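Local atomic coordinates of Asp/Glu-specific dipeptidyl-peptidase (Flavobacterium psychrophilum, PDB entry 5JXF), a protein that removes dipeptides from the N-terminus of oligopeptides as a serine peptidase of family S46, with strict specificity for Asp or Glu at the P1 position. Residues F432-N441 / S516-K524. Numbering follows the deposited sequence.
Sequences FITKGEQAFN and SGDAKAVLK
Ala519 pushes its methyl group as a knob into a hole formed by Phe432, Glu437, Phe440 and Asn441, where the start of helix 519-528 meets the turn between helices 417-435 and 437-450. The closest wall is the aliphatic part of Glu437, with CG 3.4 Å from Ala519 CB; the extended chain of this glutamate runs on past the methyl, and its OE2 also lies beside it. From another wall, Phe440 brings ring atom CD2 to 3.6 Å from Ala519 CB, while CE2 and CZ come close to the backbone O of the same alanine, with CE2 3.6 Å from it.

Leu523, one helical turn further on, divides its two methyls between the aromatic rings. CD1 sits over one face of Phe432, 4.0 Å from the ring centroid and displaced toward the rim on the CB side, a CH-pi contact. CD2 turns instead to Phe440, 3.5 Å from CE1, the two side chains reaching past one another from their separate helices. Phe440 has CG anti to its backbone N (chi1 173°), which carries the ring out toward helix 519-528 until CZ meets Val522 CG1 edge-on, 3.9 Å apart. Replacing Phe440 with an alanine would probably open a gap beside Ala519 and leave Leu523 CD2 and Val522 CG1 without their aromatic partner.

Asn441 completes the hole, its ND2 4.0 Å from Ala519 CB, while OD1 lies near Ala519 CA, buried and without a hydrogen-bonding partner. The short axes of 437-441 and 519-524 cross at 59°, 11.0 Å apart. Away from the catalytic and dipeptide-binding residues, this is a single knob-into-hole contact between the glycine turn at Gly436, linking consecutive helices 417-435 and 437-450, and the start of helix 519-528 in the mainly helical region of the S46 peptidase.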
loop_
_atom_site.group_PDB
_atom_site.type_symbol
_atom_site.label_atom_id
_atom_site.label_comp_id
_atom_site.label_asym_id
_atom_site.label_seq_id
_atom_site.Cartn_x
_atom_site.Cartn_y
_atom_site.Cartn_z
ATOM N N PHE A 432 -10.454 13.571 -50.561
ATOM C CA PHE A 432 -10.275 14.112 -51.907
ATOM C C PHE A 432 -10.513 13.045 -52.965
ATOM O O PHE A 432 -11.269 13.246 -53.914
ATOM C CB PHE A 432 -8.870 14.696 -52.079
ATOM C CG PHE A 432 -8.557 15.120 -53.493
ATOM C CD1 PHE A 432 -8.880 16.394 -53.936
ATOM C CD2 PHE A 432 -7.942 14.240 -54.383
ATOM C CE1 PHE A 432 -8.594 16.786 -55.228
ATOM C CE2 PHE A 432 -7.658 14.624 -55.680
ATOM C CZ PHE A 432 -7.984 15.896 -56.105
ATOM N N ILE A 433 -9.838 11.914 -52.785
ATOM C CA ILE A 433 -9.964 10.758 -53.664
ATOM C C ILE A 433 -11.410 10.251 -53.767
ATOM O O ILE A 433 -11.880 9.913 -54.858
ATOM C CB ILE A 433 -9.057 9.610 -53.169
ATOM C CG1 ILE A 433 -7.587 10.036 -53.219
ATOM C CG2 ILE A 433 -9.286 8.348 -53.990
ATOM C CD1 ILE A 433 -6.653 9.080 -52.513
ATOM N N THR A 434 -12.112 10.220 -52.634
ATOM C CA THR A 434 -13.441 9.599 -52.535
ATOM C C THR A 434 -14.604 10.528 -52.803
ATOM O O THR A 434 -15.489 10.238 -53.605
ATOM C CB THR A 434 -13.662 9.005 -51.131
ATOM O OG1 THR A 434 -12.721 7.950 -50.914
ATOM C CG2 THR A 434 -15.085 8.479 -50.973
ATOM N N LYS A 435 -14.585 11.644 -52.098
ATOM C CA LYS A 435 -15.732 12.503 -51.944
ATOM C C LYS A 435 -15.572 13.797 -52.749
ATOM O O LYS A 435 -16.531 14.551 -52.937
ATOM C CB LYS A 435 -15.924 12.741 -50.437
ATOM C CG LYS A 435 -16.604 11.512 -49.598
ATOM C CD LYS A 435 -18.123 11.709 -49.882
ATOM C CE LYS A 435 -18.921 10.632 -49.083
ATOM N NZ LYS A 435 -17.987 10.673 -47.902
ATOM N N GLY A 436 -14.358 14.018 -53.253
ATOM C CA GLY A 436 -14.114 15.076 -54.214
ATOM C C GLY A 436 -13.358 16.288 -53.699
ATOM O O GLY A 436 -13.112 16.422 -52.495
ATOM N N GLU A 437 -13.006 17.189 -54.617
ATOM C CA GLU A 437 -12.209 18.367 -54.284
ATOM C C GLU A 437 -12.903 19.316 -53.308
ATOM O O GLU A 437 -12.253 19.910 -52.447
ATOM C CB GLU A 437 -11.835 19.131 -55.556
ATOM C CG GLU A 437 -11.025 20.390 -55.267
ATOM C CD GLU A 437 -10.592 21.135 -56.511
ATOM O OE1 GLU A 437 -11.289 21.032 -57.541
ATOM O OE2 GLU A 437 -9.543 21.814 -56.461
ATOM N N GLN A 438 -14.217 19.473 -53.452
ATOM C CA GLN A 438 -14.954 20.391 -52.587
ATOM C C GLN A 438 -15.068 19.816 -51.178
ATOM O O GLN A 438 -15.025 20.552 -50.194
ATOM C CB GLN A 438 -16.344 20.699 -53.152
ATOM C CG GLN A 438 -16.879 22.059 -52.712
ATOM C CD GLN A 438 -18.339 22.287 -53.084
ATOM O OE1 GLN A 438 -19.112 21.340 -53.251
ATOM N NE2 GLN A 438 -18.721 23.552 -53.212
ATOM N N ALA A 439 -15.219 18.498 -51.100
ATOM C CA ALA A 439 -15.254 17.802 -49.826
ATOM C C ALA A 439 -13.896 17.909 -49.131
ATOM O O ALA A 439 -13.822 18.081 -47.912
ATOM C CB ALA A 439 -15.640 16.350 -50.028
ATOM N N PHE A 440 -12.827 17.811 -49.921
ATOM C CA PHE A 440 -11.467 17.965 -49.413
ATOM C C PHE A 440 -11.293 19.308 -48.713
ATOM O O PHE A 440 -10.924 19.373 -47.538
ATOM C CB PHE A 440 -10.447 17.829 -50.555
ATOM C CG PHE A 440 -9.033 18.145 -50.147
ATOM C CD1 PHE A 440 -8.231 17.173 -49.570
ATOM C CD2 PHE A 440 -8.502 19.415 -50.341
ATOM C CE1 PHE A 440 -6.929 17.465 -49.187
ATOM C CE2 PHE A 440 -7.204 19.710 -49.959
ATOM C CZ PHE A 440 -6.416 18.734 -49.386
ATOM N N ASN A 441 -11.566 20.377 -49.451
ATOM C CA ASN A 441 -11.381 21.725 -48.945
ATOM C C ASN A 441 -12.343 22.082 -47.818
ATOM O O ASN A 441 -12.044 22.952 -47.003
ATOM C CB ASN A 441 -11.519 22.733 -50.081
ATOM C CG ASN A 441 -10.391 22.634 -51.088
ATOM O OD1 ASN A 441 -9.219 22.489 -50.722
ATOM N ND2 ASN A 441 -10.737 22.714 -52.370
ATOM N N SER A 516 -2.411 25.857 -47.376
ATOM C CA SER A 516 -2.866 27.073 -48.028
ATOM C C SER A 516 -2.875 26.886 -49.542
ATOM O O SER A 516 -1.830 26.646 -50.146
ATOM C CB SER A 516 -1.969 28.250 -47.637
ATOM O OG SER A 516 -2.559 29.489 -47.978
ATOM N N GLY A 517 -4.055 26.983 -50.148
ATOM C CA GLY A 517 -4.181 26.860 -51.592
ATOM C C GLY A 517 -5.229 25.868 -52.073
ATOM O O GLY A 517 -6.069 25.407 -51.300
ATOM N N ASP A 518 -5.175 25.539 -53.363
ATOM C CA ASP A 518 -6.124 24.604 -53.971
ATOM C C ASP A 518 -5.859 23.164 -53.525
ATOM O O ASP A 518 -4.852 22.887 -52.874
ATOM C CB ASP A 518 -6.074 24.707 -55.499
ATOM C CG ASP A 518 -4.674 24.508 -56.053
ATOM O OD1 ASP A 518 -3.762 24.165 -55.264
ATOM O OD2 ASP A 518 -4.486 24.674 -57.277
ATOM N N ALA A 519 -6.757 22.254 -53.901
ATOM C CA ALA A 519 -6.783 20.898 -53.341
ATOM C C ALA A 519 -5.567 20.069 -53.674
ATOM O O ALA A 519 -5.088 19.343 -52.810
ATOM C CB ALA A 519 -8.008 20.162 -53.799
ATOM N N LYS A 520 -5.112 20.128 -54.927
ATOM C CA LYS A 520 -3.851 19.498 -55.314
ATOM C C LYS A 520 -2.707 20.225 -54.598
ATOM O O LYS A 520 -2.794 20.380 -53.401
ATOM C CB LYS A 520 -3.678 19.501 -56.833
ATOM C CG LYS A 520 -4.450 18.384 -57.527
ATOM N N ALA A 521 -1.662 20.663 -55.305
ATOM C CA ALA A 521 -0.555 21.477 -54.738
ATOM C C ALA A 521 -0.343 21.352 -53.213
ATOM O O ALA A 521 0.733 20.966 -52.752
ATOM C CB ALA A 521 -0.762 22.945 -55.104
ATOM N N VAL A 522 -1.389 21.698 -52.455
ATOM C CA VAL A 522 -1.516 21.408 -51.020
ATOM C C VAL A 522 -1.262 19.929 -50.748
ATOM O O VAL A 522 -0.525 19.585 -49.831
ATOM C CB VAL A 522 -2.935 21.780 -50.480
ATOM C CG1 VAL A 522 -3.266 20.978 -49.224
ATOM C CG2 VAL A 522 -3.051 23.273 -50.223
ATOM N N LEU A 523 -1.866 19.056 -51.552
ATOM C CA LEU A 523 -1.669 17.611 -51.394
ATOM C C LEU A 523 -0.250 17.160 -51.736
ATOM O O LEU A 523 0.215 16.124 -51.251
ATOM C CB LEU A 523 -2.672 16.815 -52.245
ATOM C CG LEU A 523 -4.069 16.627 -51.650
ATOM C CD1 LEU A 523 -4.983 15.864 -52.613
ATOM C CD2 LEU A 523 -3.975 15.929 -50.298
ATOM N N LYS A 524 0.437 17.934 -52.570
ATOM C CA LYS A 524 1.830 17.640 -52.879
ATOM C C LYS A 524 2.777 18.415 -51.959
ATOM O O LYS A 524 3.892 17.963 -51.700
ATOM C CB LYS A 524 2.133 17.931 -54.348
ATOM C CG LYS A 524 1.097 17.335 -55.302
ATOM C CD LYS A 524 0.987 15.820 -55.116
ATOM C CE LYS A 524 -0.217 15.241 -55.846
ATOM N NZ LYS A 524 -0.710 13.987 -55.205
#